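Local coordinates for Wnt inhibitor of Dorsal protein (Drosophila melanogaster, PDB 4KRR) that acts as a secreted Wnt signal that probably binds frizzled receptors, and is represented here by its N-terminal domain and linker, at residues T12-K17 / V67-K72; S22-F27 / C34-F39; N49-E54 / S112-H117; K99-Y104 / A124-S129; I173-A178 / Q187-D192. All coordinates share one frame; numbering follows the deposited sequence.

Contact 1 (T12-K17 / V67-K72); sequences TGKGLK and VHTLTK
K14 and G15 meet T69 where two helices of the Wnt N-terminal domain, 8-26 and 53-75, pack against each other. The CA atoms of G15 and T69 are 6.0 Å apart, and on this side T69 lies against the bare backbone of a glycine. T69 divides its two branches between the neighbours. With its hydroxyl beside its own backbone N and its methyl anti to that N (chi1 -61°), OG1 lies over the backbone of G15, 3.8 Å from G15 CA, while CG2 faces K14. The lysine chain bends about its CG-CD bond (chi3 -63°), which brings K14 CE to 3.9 Å from T69 CG2; the two side chains cross obliquely. Beyond that touch the K14 ammonium runs on to a salt bridge with D73, one turn on from T69, and T69 OG1 is hydrogen-bonded to A65 O within its own helix. Were T69 an alanine, the K14 methylenes and G15 would probably lose their neighbour, and A65 O its hydroxyl partner. The same helix carries a second such hydroxyl: T71 OG1 donates to V67 O at 2.7 Å, reaching it from the face of the carbonyl plane opposite to T71 N.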
# COMPACT_ATOMS: atom_id res chain seq x y z
N THR A 12 -8.06 5.38 -7.27
CA THR A 12 -8.62 4.34 -6.41
C THR A 12 -9.03 3.12 -7.22
O THR A 12 -8.76 1.98 -6.82
CB THR A 12 -9.84 4.86 -5.62
OG1 THR A 12 -9.44 5.97 -4.80
CG2 THR A 12 -10.42 3.77 -4.73
N GLY A 13 -9.67 3.36 -8.36
CA GLY A 13 -10.10 2.29 -9.24
C GLY A 13 -8.96 1.38 -9.67
O GLY A 13 -9.04 0.16 -9.54
N LYS A 14 -7.88 1.99 -10.18
CA LYS A 14 -6.71 1.24 -10.63
C LYS A 14 -6.01 0.60 -9.44
O LYS A 14 -5.53 -0.54 -9.53
CB LYS A 14 -5.73 2.15 -11.38
CG LYS A 14 -6.23 2.63 -12.74
CD LYS A 14 -5.13 3.36 -13.52
CE LYS A 14 -4.66 4.62 -12.80
NZ LYS A 14 -3.50 5.27 -13.48
N GLY A 15 -5.94 1.32 -8.33
CA GLY A 15 -5.34 0.79 -7.12
C GLY A 15 -6.03 -0.46 -6.60
O GLY A 15 -5.38 -1.46 -6.33
N LEU A 16 -7.35 -0.39 -6.46
CA LEU A 16 -8.12 -1.52 -5.94
C LEU A 16 -8.07 -2.74 -6.87
O LEU A 16 -8.11 -3.88 -6.40
CB LEU A 16 -9.57 -1.11 -5.68
CG LEU A 16 -9.77 -0.06 -4.59
CD1 LEU A 16 -11.25 0.18 -4.32
CD2 LEU A 16 -9.05 -0.46 -3.31
N LYS A 17 -7.99 -2.50 -8.17
CA LYS A 17 -7.86 -3.60 -9.12
C LYS A 17 -6.53 -4.32 -8.91
O LYS A 17 -6.48 -5.55 -8.87
CB LYS A 17 -7.98 -3.10 -10.56
CG LYS A 17 -7.87 -4.20 -11.61
CD LYS A 17 -7.98 -3.64 -13.02
CE LYS A 17 -7.81 -4.73 -14.07
NZ LYS A 17 -7.95 -4.19 -15.45
N VAL A 67 -1.41 4.18 -3.14
CA VAL A 67 -0.24 5.04 -3.00
C VAL A 67 0.82 4.72 -4.05
O VAL A 67 1.44 5.61 -4.62
CB VAL A 67 0.36 4.96 -1.58
CG1 VAL A 67 1.65 5.76 -1.49
CG2 VAL A 67 -0.65 5.46 -0.54
N HIS A 68 1.01 3.43 -4.31
CA HIS A 68 1.94 2.98 -5.35
C HIS A 68 1.51 3.51 -6.71
O HIS A 68 2.34 3.96 -7.50
CB HIS A 68 2.00 1.45 -5.38
CG HIS A 68 3.07 0.90 -6.27
ND1 HIS A 68 2.92 0.79 -7.64
CD2 HIS A 68 4.29 0.40 -5.99
CE1 HIS A 68 4.01 0.26 -8.16
NE2 HIS A 68 4.86 0.01 -7.18
N THR A 69 0.21 3.47 -6.97
CA THR A 69 -0.34 3.97 -8.22
C THR A 69 -0.16 5.48 -8.32
O THR A 69 0.26 5.99 -9.36
CB THR A 69 -1.84 3.63 -8.36
OG1 THR A 69 -2.01 2.21 -8.33
CG2 THR A 69 -2.40 4.18 -9.66
N LEU A 70 -0.46 6.18 -7.23
CA LEU A 70 -0.35 7.63 -7.19
C LEU A 70 1.10 8.10 -7.33
O LEU A 70 1.38 9.06 -8.04
CB LEU A 70 -0.96 8.18 -5.90
CG LEU A 70 -0.86 9.69 -5.68
CD1 LEU A 70 -1.53 10.44 -6.82
CD2 LEU A 70 -1.46 10.09 -4.34
N THR A 71 2.00 7.42 -6.64
CA THR A 71 3.42 7.73 -6.71
C THR A 71 3.95 7.54 -8.13
O THR A 71 4.66 8.40 -8.66
CB THR A 71 4.24 6.84 -5.76
OG1 THR A 71 3.74 6.97 -4.43
CG2 THR A 71 5.71 7.23 -5.79
N LYS A 72 3.60 6.41 -8.73
CA LYS A 72 4.09 6.06 -10.06
C LYS A 72 3.53 7.00 -11.13
O LYS A 72 4.27 7.50 -11.98
CB LYS A 72 3.73 4.61 -10.40
CG LYS A 72 4.34 4.10 -11.69
CD LYS A 72 4.06 2.62 -11.89
CE LYS A 72 4.76 2.08 -13.13
NZ LYS A 72 4.50 0.63 -13.33

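Contact 2 (S22-F27 / C34-F39); sequences SCQQSF and CPSQDF
Q24 and C34 bring the two backbones closest, with CA atoms 5.1 Å apart, at the point where the end of helix 8-26 faces the turn leading into helix 36-44. C34 has a left-handed backbone conformation, and P35 after it takes the N-cap position of the second helix. Across the connection between the two helices runs the disulfide C23-C34, with C23 SG and C34 SG 2.0 Å apart and a chi3 of 119°. Both sulfurs stand anti to their own backbone N, which turns C23 SG toward the turn at C34 and C34 SG back toward helix 8-26. C23 SG also leans obliquely on the ring of F39, 3.6 Å from F39 CD1, and the F39 side chain also packs on V58 and S62 of helix 53-75. F27 contributes its CB, 4.1 Å from C34 CB; its ring instead meets Y57, W32 and Y169 edge-to-face. Q24 lies alongside the bridge. Its CG rests 3.2 Å from C34 O, and from there the chain extends so that Q24 NE2 gives C34 O a weak hydrogen bond of 3.3 Å, bent to 150°. With a residue as short as alanine in place of Q24, C34 O would probably lose this amide donor and the flank of the disulfide its cover. The chemistry is thus layered: one covalent bond, suited to a secreted protein, ties helix 8-26 to the turn that leads into helix 36-44, while sulfur-aromatic contact and a weak amide bond add to it.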
# COMPACT_ATOMS: atom_id res chain seq x y z
N SER A 22 -3.36 -8.89 -6.33
CA SER A 22 -2.31 -9.30 -5.41
C SER A 22 -2.89 -10.10 -4.25
O SER A 22 -2.30 -11.07 -3.78
CB SER A 22 -1.55 -8.08 -4.89
OG SER A 22 -0.86 -7.43 -5.94
N CYS A 23 -4.07 -9.67 -3.79
CA CYS A 23 -4.76 -10.33 -2.69
C CYS A 23 -5.19 -11.75 -3.06
O CYS A 23 -4.97 -12.69 -2.30
CB CYS A 23 -5.98 -9.49 -2.28
SG CYS A 23 -6.94 -10.16 -0.91
N GLN A 24 -5.79 -11.89 -4.24
CA GLN A 24 -6.26 -13.20 -4.70
C GLN A 24 -5.10 -14.14 -5.01
O GLN A 24 -5.24 -15.36 -4.91
CB GLN A 24 -7.18 -13.05 -5.92
CG GLN A 24 -8.50 -12.36 -5.60
CD GLN A 24 -9.48 -12.38 -6.76
OE1 GLN A 24 -9.08 -12.32 -7.92
NE2 GLN A 24 -10.76 -12.46 -6.44
N GLN A 25 -3.97 -13.57 -5.41
CA GLN A 25 -2.79 -14.36 -5.72
C GLN A 25 -2.09 -14.84 -4.44
O GLN A 25 -1.65 -15.98 -4.36
CB GLN A 25 -1.82 -13.55 -6.58
CG GLN A 25 -0.48 -14.21 -6.83
CD GLN A 25 0.40 -13.40 -7.75
OE1 GLN A 25 -0.09 -12.71 -8.64
NE2 GLN A 25 1.71 -13.46 -7.54
N SER A 26 -2.03 -13.96 -3.44
CA SER A 26 -1.36 -14.30 -2.19
C SER A 26 -2.18 -15.25 -1.32
O SER A 26 -1.64 -15.95 -0.46
CB SER A 26 -1.02 -13.03 -1.40
OG SER A 26 -0.08 -12.24 -2.09
N PHE A 27 -3.49 -15.29 -1.54
CA PHE A 27 -4.38 -16.08 -0.71
C PHE A 27 -5.07 -17.22 -1.46
O PHE A 27 -5.94 -17.89 -0.91
CB PHE A 27 -5.44 -15.19 -0.04
CG PHE A 27 -4.91 -14.39 1.11
CD1 PHE A 27 -4.28 -13.18 0.90
CD2 PHE A 27 -5.03 -14.86 2.41
CE1 PHE A 27 -3.79 -12.44 1.96
CE2 PHE A 27 -4.54 -14.13 3.47
CZ PHE A 27 -3.92 -12.92 3.25
N CYS A 34 -9.44 -14.70 -0.44
CA CYS A 34 -9.72 -13.34 -0.91
C CYS A 34 -10.77 -13.31 -2.02
O CYS A 34 -10.49 -12.87 -3.13
CB CYS A 34 -8.42 -12.68 -1.39
SG CYS A 34 -8.57 -10.93 -1.84
N PRO A 35 -12.00 -13.79 -1.73
CA PRO A 35 -13.03 -13.74 -2.76
C PRO A 35 -13.36 -12.29 -3.13
O PRO A 35 -13.44 -11.44 -2.24
CB PRO A 35 -14.24 -14.40 -2.09
CG PRO A 35 -14.00 -14.23 -0.63
CD PRO A 35 -12.52 -14.31 -0.45
N SER A 36 -13.53 -12.03 -4.42
CA SER A 36 -13.74 -10.67 -4.92
C SER A 36 -14.90 -9.95 -4.23
O SER A 36 -14.82 -8.75 -3.96
CB SER A 36 -13.95 -10.68 -6.43
OG SER A 36 -14.98 -11.58 -6.80
N GLN A 37 -15.97 -10.68 -3.94
CA GLN A 37 -17.14 -10.11 -3.29
C GLN A 37 -16.78 -9.55 -1.92
O GLN A 37 -17.14 -8.42 -1.59
CB GLN A 37 -18.25 -11.15 -3.17
N ASP A 38 -16.07 -10.34 -1.13
CA ASP A 38 -15.68 -9.93 0.22
C ASP A 38 -14.62 -8.84 0.20
O ASP A 38 -14.62 -7.95 1.06
CB ASP A 38 -15.19 -11.13 1.03
CG ASP A 38 -14.97 -10.79 2.49
OD1 ASP A 38 -15.77 -10.00 3.04
OD2 ASP A 38 -14.00 -11.29 3.09
N PHE A 39 -13.71 -8.90 -0.77
CA PHE A 39 -12.64 -7.92 -0.88
C PHE A 39 -13.22 -6.53 -1.16
O PHE A 39 -12.83 -5.55 -0.53
CB PHE A 39 -11.66 -8.30 -1.99
CG PHE A 39 -10.52 -7.34 -2.15
CD1 PHE A 39 -9.36 -7.49 -1.40
CD2 PHE A 39 -10.60 -6.29 -3.05
CE1 PHE A 39 -8.31 -6.61 -1.55
CE2 PHE A 39 -9.55 -5.40 -3.20
CZ PHE A 39 -8.40 -5.56 -2.44

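Contact 3 (N49-E54 / S112-H117); sequences NSPNRE and SGAIGH
P51 packs against A114 and I115, setting the approach to helix 53-75 beside the N-terminal end of helix 113-127 in the Wnt N-terminal domain. The direct contact is wholly apolar and converges on one ring atom. P51 CG lies 4.2 Å from A114 CB and 4.4 Å from I115 CD1. The alanine methyl points directly at the proline, whereas the isoleucine reaches it by its end: both torsions are bent (chi1 -61°, chi2 -61°), swinging CD1 round to the ring.

Polar interactions frame this patch without crossing it. P51 pairs by backbone hydrogen bonds with M197 and Q198, and A114 also touches V195, so the proline sits between helix 113-127 and residues 197-198 of the same chain. Just after it, N52 takes the N-cap position: its side chain caps a backbone N of the helix, and its own N is bound by D55 OD2, consistent with a capping box. Two residues further on, the carboxylate of E54 is gripped by three hydroxyls, those of S200 and Y203 at OE1 and that of Y169 at OE2.

On the other segment, G113 has the positive phi that glycine tolerates, and G116 N donates to S112 O at 3.0 Å.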
# COMPACT_ATOMS: atom_id res chain seq x y z
N ASN A 49 -13.88 -0.48 13.93
CA ASN A 49 -13.99 -0.55 15.38
C ASN A 49 -13.15 -1.68 15.96
O ASN A 49 -12.36 -1.47 16.88
CB ASN A 49 -15.46 -0.69 15.80
CG ASN A 49 -16.29 0.51 15.41
OD1 ASN A 49 -17.35 0.37 14.79
ND2 ASN A 49 -15.82 1.70 15.76
N SER A 50 -13.32 -2.88 15.42
CA SER A 50 -12.56 -4.03 15.88
C SER A 50 -12.19 -4.95 14.72
O SER A 50 -12.77 -6.02 14.56
CB SER A 50 -13.36 -4.80 16.94
OG SER A 50 -12.60 -5.89 17.45
N PRO A 51 -11.21 -4.52 13.91
CA PRO A 51 -10.84 -5.28 12.71
C PRO A 51 -10.12 -6.58 13.03
O PRO A 51 -9.33 -6.63 13.97
CB PRO A 51 -9.89 -4.33 11.98
CG PRO A 51 -9.29 -3.51 13.06
CD PRO A 51 -10.37 -3.32 14.08
N ASN A 52 -10.41 -7.62 12.26
CA ASN A 52 -9.65 -8.86 12.36
C ASN A 52 -8.45 -8.82 11.42
O ASN A 52 -8.27 -7.85 10.68
CB ASN A 52 -10.54 -10.09 12.10
CG ASN A 52 -11.17 -10.09 10.71
OD1 ASN A 52 -10.54 -9.74 9.72
ND2 ASN A 52 -12.44 -10.49 10.65
N ARG A 53 -7.65 -9.88 11.44
CA ARG A 53 -6.40 -9.92 10.68
C ARG A 53 -6.63 -9.73 9.17
O ARG A 53 -5.82 -9.10 8.49
CB ARG A 53 -5.65 -11.22 10.94
CG ARG A 53 -4.16 -11.15 10.60
CD ARG A 53 -3.51 -12.53 10.62
NE ARG A 53 -3.48 -13.13 11.95
CZ ARG A 53 -2.38 -13.27 12.68
NH1 ARG A 53 -1.21 -12.84 12.21
NH2 ARG A 53 -2.44 -13.83 13.88
N GLU A 54 -7.73 -10.27 8.66
CA GLU A 54 -8.03 -10.14 7.24
C GLU A 54 -8.49 -8.72 6.88
O GLU A 54 -8.19 -8.24 5.79
CB GLU A 54 -9.06 -11.18 6.78
CG GLU A 54 -8.52 -12.61 6.78
CD GLU A 54 -8.34 -13.16 8.18
OE1 GLU A 54 -9.28 -12.99 8.99
OE2 GLU A 54 -7.28 -13.73 8.47
N SER A 112 -7.40 6.28 13.60
CA SER A 112 -7.04 6.14 15.00
C SER A 112 -7.09 4.66 15.37
O SER A 112 -7.45 3.83 14.54
CB SER A 112 -7.98 6.96 15.88
OG SER A 112 -7.55 6.97 17.23
N GLY A 113 -6.73 4.34 16.61
CA GLY A 113 -6.71 2.96 17.05
C GLY A 113 -5.81 2.10 16.19
O GLY A 113 -4.71 2.51 15.82
N ALA A 114 -6.28 0.90 15.86
CA ALA A 114 -5.52 -0.03 15.04
C ALA A 114 -5.38 0.48 13.61
O ALA A 114 -4.33 0.34 12.99
CB ALA A 114 -6.19 -1.40 15.04
N ILE A 115 -6.45 1.08 13.10
CA ILE A 115 -6.47 1.64 11.75
C ILE A 115 -5.37 2.68 11.56
O ILE A 115 -4.61 2.62 10.59
CB ILE A 115 -7.83 2.28 11.43
CG1 ILE A 115 -8.94 1.24 11.51
CG2 ILE A 115 -7.81 2.93 10.06
CD1 ILE A 115 -8.78 0.10 10.53
N GLY A 116 -5.29 3.64 12.48
CA GLY A 116 -4.30 4.69 12.40
C GLY A 116 -2.88 4.16 12.42
O GLY A 116 -2.03 4.60 11.64
N HIS A 117 -2.63 3.19 13.29
CA HIS A 117 -1.30 2.61 13.41
C HIS A 117 -0.91 1.88 12.14
O HIS A 117 0.23 1.99 11.67
CB HIS A 117 -1.24 1.64 14.59
CG HIS A 117 0.04 0.86 14.66
ND1 HIS A 117 1.22 1.40 15.12
CD2 HIS A 117 0.32 -0.42 14.31
CE1 HIS A 117 2.17 0.49 15.06
NE2 HIS A 117 1.65 -0.63 14.57

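Contact 4 (K99-Y104 / A124-S129); sequences KALEQY and ALLQRS
L101 and L126 face each other with their CA atoms 8.8 Å apart, the closest approach of the two segments' CA atoms, so helices 97-107 and 113-127 meet here through side chains. L101 carries its side of the contact with both tips of its fork. CD2 meets the end of L126, 4.1 Å from L126 CD1, and CD1 comes to the stem of Q127, 3.9 Å from Q127 CG. L126 sends its fork out beside its backbone N (chi1 -64°), which turns CD1 to the opposing leucine. Q127 uses a similar first torsion and then runs on extended, lending its aliphatic part to L101 while NE2 travels past to hydrogen-bond T98 OG1. V67 of helix 53-75 touches both leucines, making this a meeting of three helices in the helical part of the Wnt N-terminal domain.

Helix 113-127 stops immediately after the contact. R128 is the first residue to leave helical angles, and its guanidinium lies with one face over the backbone, L125 CA being 3.6 Å above the plane. S129 OG turns back to donate to L125 O at 2.6 Å, from 50° out of the carbonyl plane, which ties the outgoing chain to the last turn.

Between the two segments, therefore, cohesion rests on dispersion among leucine methyls and a glutamine methylene, and the polar bond at the end of Q127, to T98 OG1, probably helps to fix the direction of the glutamine chain.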
# COMPACT_ATOMS: atom_id res chain seq x y z
N LYS A 99 5.43 12.15 -0.69
CA LYS A 99 4.49 13.14 -1.21
C LYS A 99 3.12 12.51 -1.42
O LYS A 99 2.09 13.10 -1.09
CB LYS A 99 5.00 13.72 -2.53
CG LYS A 99 6.30 14.49 -2.43
CD LYS A 99 6.15 15.75 -1.59
CE LYS A 99 7.39 16.62 -1.67
NZ LYS A 99 7.68 17.04 -3.07
N ALA A 100 3.11 11.29 -1.97
CA ALA A 100 1.88 10.57 -2.24
C ALA A 100 1.18 10.16 -0.96
O ALA A 100 -0.05 10.20 -0.87
CB ALA A 100 2.17 9.35 -3.11
N LEU A 101 1.96 9.76 0.04
CA LEU A 101 1.41 9.40 1.35
C LEU A 101 0.71 10.59 2.02
O LEU A 101 -0.20 10.40 2.83
CB LEU A 101 2.52 8.87 2.26
CG LEU A 101 2.95 7.43 1.99
CD1 LEU A 101 4.22 7.11 2.75
CD2 LEU A 101 1.83 6.47 2.37
N GLU A 102 1.14 11.80 1.70
CA GLU A 102 0.55 13.00 2.28
C GLU A 102 -0.78 13.33 1.61
O GLU A 102 -1.75 13.71 2.28
CB GLU A 102 1.51 14.18 2.19
CG GLU A 102 2.76 14.03 3.06
CD GLU A 102 3.81 15.09 2.78
OE1 GLU A 102 3.68 15.80 1.76
OE2 GLU A 102 4.77 15.21 3.58
N GLN A 103 -0.84 13.19 0.29
CA GLN A 103 -2.09 13.38 -0.44
C GLN A 103 -3.11 12.30 -0.05
O GLN A 103 -4.32 12.54 -0.06
CB GLN A 103 -1.86 13.36 -1.95
CG GLN A 103 -0.90 14.44 -2.44
CD GLN A 103 -1.21 14.91 -3.85
OE1 GLN A 103 -2.36 14.86 -4.30
NE2 GLN A 103 -0.18 15.37 -4.56
N TYR A 104 -2.60 11.13 0.31
CA TYR A 104 -3.46 10.04 0.77
C TYR A 104 -4.06 10.38 2.13
O TYR A 104 -5.26 10.20 2.35
CB TYR A 104 -2.68 8.73 0.85
CG TYR A 104 -3.54 7.53 1.22
CD1 TYR A 104 -3.77 7.21 2.55
CD2 TYR A 104 -4.12 6.73 0.24
CE1 TYR A 104 -4.56 6.13 2.90
CE2 TYR A 104 -4.91 5.64 0.58
CZ TYR A 104 -5.12 5.35 1.92
OH TYR A 104 -5.91 4.27 2.27
N ALA A 124 5.39 3.62 6.23
CA ALA A 124 6.81 3.38 6.45
C ALA A 124 7.37 2.33 5.49
O ALA A 124 8.51 2.43 5.04
CB ALA A 124 7.06 2.97 7.89
N LEU A 125 6.56 1.32 5.19
CA LEU A 125 6.96 0.26 4.28
C LEU A 125 7.22 0.81 2.89
O LEU A 125 8.25 0.51 2.28
CB LEU A 125 5.88 -0.82 4.21
CG LEU A 125 6.10 -1.86 3.10
CD1 LEU A 125 7.25 -2.80 3.43
CD2 LEU A 125 4.81 -2.62 2.83
N LEU A 126 6.29 1.60 2.39
CA LEU A 126 6.41 2.21 1.06
C LEU A 126 7.61 3.15 0.99
O LEU A 126 8.18 3.36 -0.09
CB LEU A 126 5.13 2.95 0.70
CG LEU A 126 3.90 2.06 0.56
CD1 LEU A 126 2.64 2.89 0.45
CD2 LEU A 126 4.04 1.14 -0.65
N GLN A 127 7.98 3.73 2.12
CA GLN A 127 9.13 4.62 2.18
C GLN A 127 10.44 3.85 2.09
O GLN A 127 11.44 4.37 1.60
CB GLN A 127 9.10 5.48 3.44
CG GLN A 127 8.06 6.59 3.40
CD GLN A 127 7.99 7.38 4.69
OE1 GLN A 127 8.09 6.82 5.78
NE2 GLN A 127 7.84 8.70 4.57
N ARG A 128 10.43 2.61 2.55
CA ARG A 128 11.62 1.77 2.46
C ARG A 128 11.48 0.73 1.35
O ARG A 128 12.21 -0.26 1.31
CB ARG A 128 11.91 1.09 3.80
CG ARG A 128 10.86 0.10 4.25
CD ARG A 128 11.29 -0.64 5.50
NE ARG A 128 10.32 -1.66 5.89
CZ ARG A 128 9.29 -1.44 6.70
NH1 ARG A 128 9.09 -0.23 7.22
NH2 ARG A 128 8.46 -2.43 7.00
N SER A 129 10.55 0.98 0.43
CA SER A 129 10.34 0.08 -0.71
C SER A 129 10.87 0.69 -2.00
O SER A 129 10.40 0.38 -3.09
CB SER A 129 8.85 -0.24 -0.86
OG SER A 129 8.38 -1.04 0.21

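Contact 5 (I173-A178 / Q187-D192); sequences IQLEGA and QNIPLD
I173 and L175, which both touch I189, bracket Q174, whose NE2 is gripped by two acceptors, D199 OD1 through a hydrogen bond and M197 O through a weak one. Q174 thus leans to the side of the chain that follows strand 195-196, while its two neighbours, alternating with it along an extended backbone, turn their side chains toward I189.

Of these, L175 makes the closer approach. L175 CD2 and I189 CD1 come tip to tip at 3.9 Å, each chain reaching out fully. In I189 the longer branch stands beside the backbone N and anti to the carbonyl carbon (chi1 -63°), then runs straight on (chi2 -176°), which carries CD1 to the leucine and leaves CG2 for the other neighbour. I173 meets that branch, its CD1 lying 4.4 Å from I189 CG2. The two contacts of I189 therefore use different ends of one side chain. I173 and L175 also touch each other's flank, with I173 CG2 4.3 Å from L175 CD2.

The motif underneath is a small two-stranded parallel sheet: strand 173-174 pairs with strand 195-196, I173 exchanging backbone hydrogen bonds with L194 and F196, and L175 with F196. The residues 187-192 belong to the irregular connection between these two strands, and I189 folds back over the first of them. V195, on the second strand, touches both L175 and I189, and I184 of the same connection does likewise, so the I189 side chain lies in an apolar cluster. I189 CG2 also reaches H117 of helix 113-127.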
# COMPACT_ATOMS: atom_id res chain seq x y z
N ILE A 173 0.19 -8.41 15.19
CA ILE A 173 0.00 -8.50 16.63
C ILE A 173 -1.46 -8.28 17.01
O ILE A 173 -2.08 -7.30 16.59
CB ILE A 173 0.85 -7.45 17.38
CG1 ILE A 173 2.31 -7.54 16.95
CG2 ILE A 173 0.71 -7.63 18.89
CD1 ILE A 173 3.18 -6.46 17.54
N GLN A 174 -2.00 -9.19 17.80
CA GLN A 174 -3.37 -9.04 18.27
C GLN A 174 -3.42 -8.21 19.55
O GLN A 174 -2.64 -8.43 20.47
CB GLN A 174 -4.04 -10.40 18.50
CG GLN A 174 -5.53 -10.30 18.79
CD GLN A 174 -6.23 -11.63 18.66
OE1 GLN A 174 -5.60 -12.67 18.49
NE2 GLN A 174 -7.56 -11.60 18.73
N LEU A 175 -4.35 -7.26 19.58
CA LEU A 175 -4.48 -6.36 20.72
C LEU A 175 -5.71 -6.72 21.54
O LEU A 175 -6.77 -7.04 20.99
CB LEU A 175 -4.58 -4.92 20.25
CG LEU A 175 -3.45 -4.41 19.34
CD1 LEU A 175 -3.70 -2.96 18.96
CD2 LEU A 175 -2.10 -4.57 20.03
N GLU A 176 -5.57 -6.67 22.86
CA GLU A 176 -6.69 -6.92 23.75
C GLU A 176 -6.94 -5.70 24.62
O GLU A 176 -6.02 -5.13 25.21
CB GLU A 176 -6.41 -8.15 24.62
CG GLU A 176 -7.56 -8.54 25.53
CD GLU A 176 -7.26 -9.80 26.33
OE1 GLU A 176 -6.20 -10.40 26.11
OE2 GLU A 176 -8.10 -10.18 27.17
N GLY A 177 -8.21 -5.28 24.70
CA GLY A 177 -8.58 -4.11 25.48
C GLY A 177 -8.25 -2.81 24.77
O GLY A 177 -8.23 -1.75 25.38
N ALA A 178 -7.99 -2.90 23.47
CA ALA A 178 -7.65 -1.72 22.68
C ALA A 178 -8.90 -0.92 22.31
O ALA A 178 -9.99 -1.47 22.17
CB ALA A 178 -6.89 -2.11 21.43
N GLN A 187 5.96 5.21 19.23
CA GLN A 187 7.13 4.45 19.69
C GLN A 187 6.80 3.40 20.75
O GLN A 187 7.67 3.00 21.52
CB GLN A 187 8.24 5.39 20.19
CG GLN A 187 8.99 6.10 19.08
CD GLN A 187 10.49 6.11 19.30
OE1 GLN A 187 11.27 5.85 18.38
NE2 GLN A 187 10.91 6.40 20.53
N ASN A 188 5.54 2.97 20.79
CA ASN A 188 5.15 1.87 21.67
C ASN A 188 5.13 0.55 20.91
O ASN A 188 5.87 -0.37 21.23
CB ASN A 188 3.79 2.15 22.31
CG ASN A 188 3.30 0.99 23.16
OD1 ASN A 188 2.18 0.50 22.98
ND2 ASN A 188 4.13 0.55 24.09
N ILE A 189 4.28 0.48 19.89
CA ILE A 189 4.26 -0.67 18.99
C ILE A 189 5.12 -0.36 17.77
O ILE A 189 4.99 0.70 17.17
CB ILE A 189 2.82 -1.01 18.54
CG1 ILE A 189 1.97 -1.41 19.75
CG2 ILE A 189 2.82 -2.12 17.50
CD1 ILE A 189 0.57 -1.85 19.39
N PRO A 190 6.03 -1.29 17.43
CA PRO A 190 6.94 -1.11 16.28
C PRO A 190 6.20 -0.78 14.99
O PRO A 190 5.11 -1.30 14.74
CB PRO A 190 7.64 -2.48 16.17
CG PRO A 190 6.83 -3.42 17.02
CD PRO A 190 6.26 -2.57 18.11
N LEU A 191 6.80 0.09 14.18
CA LEU A 191 6.15 0.58 12.97
C LEU A 191 6.20 -0.43 11.82
O LEU A 191 5.66 -0.19 10.75
CB LEU A 191 6.79 1.90 12.53
CG LEU A 191 5.87 2.93 11.89
CD1 LEU A 191 4.75 3.32 12.85
CD2 LEU A 191 6.65 4.16 11.45
N ASP A 192 6.86 -1.56 12.05
CA ASP A 192 6.92 -2.62 11.04
C ASP A 192 6.00 -3.78 11.41
O ASP A 192 6.09 -4.86 10.84
CB ASP A 192 8.36 -3.10 10.84
CG ASP A 192 8.94 -3.74 12.09
OD1 ASP A 192 8.44 -3.45 13.20
OD2 ASP A 192 9.90 -4.53 11.96

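In the fold
Contacts 1 and 4 pack directly on one another: their centres are about 12 Å apart, and V67 CG1 reaches L126 CD1 at 3.6 Å. Contact 2 continues from contact 1 along helix 8-26, its centre about 17 Å from that of contact 1, with L16 O 3.8 Å from F39 CE2. Contacts 3 and 5 sit about 10 Å apart, centre to centre, and join where H117 NE2 lies 3.5 Å from I189 CG2. Helix 113-127 links the two groups of contacts, since contact 3 uses its beginning and contact 4 its end; there A124 CB touches L191 CD2 of contact 5 at 3.8 Å. The sodium ion, bound at C74, I79 and C82 beyond the end of contact 1, is about 10 Å from the K14 side chain.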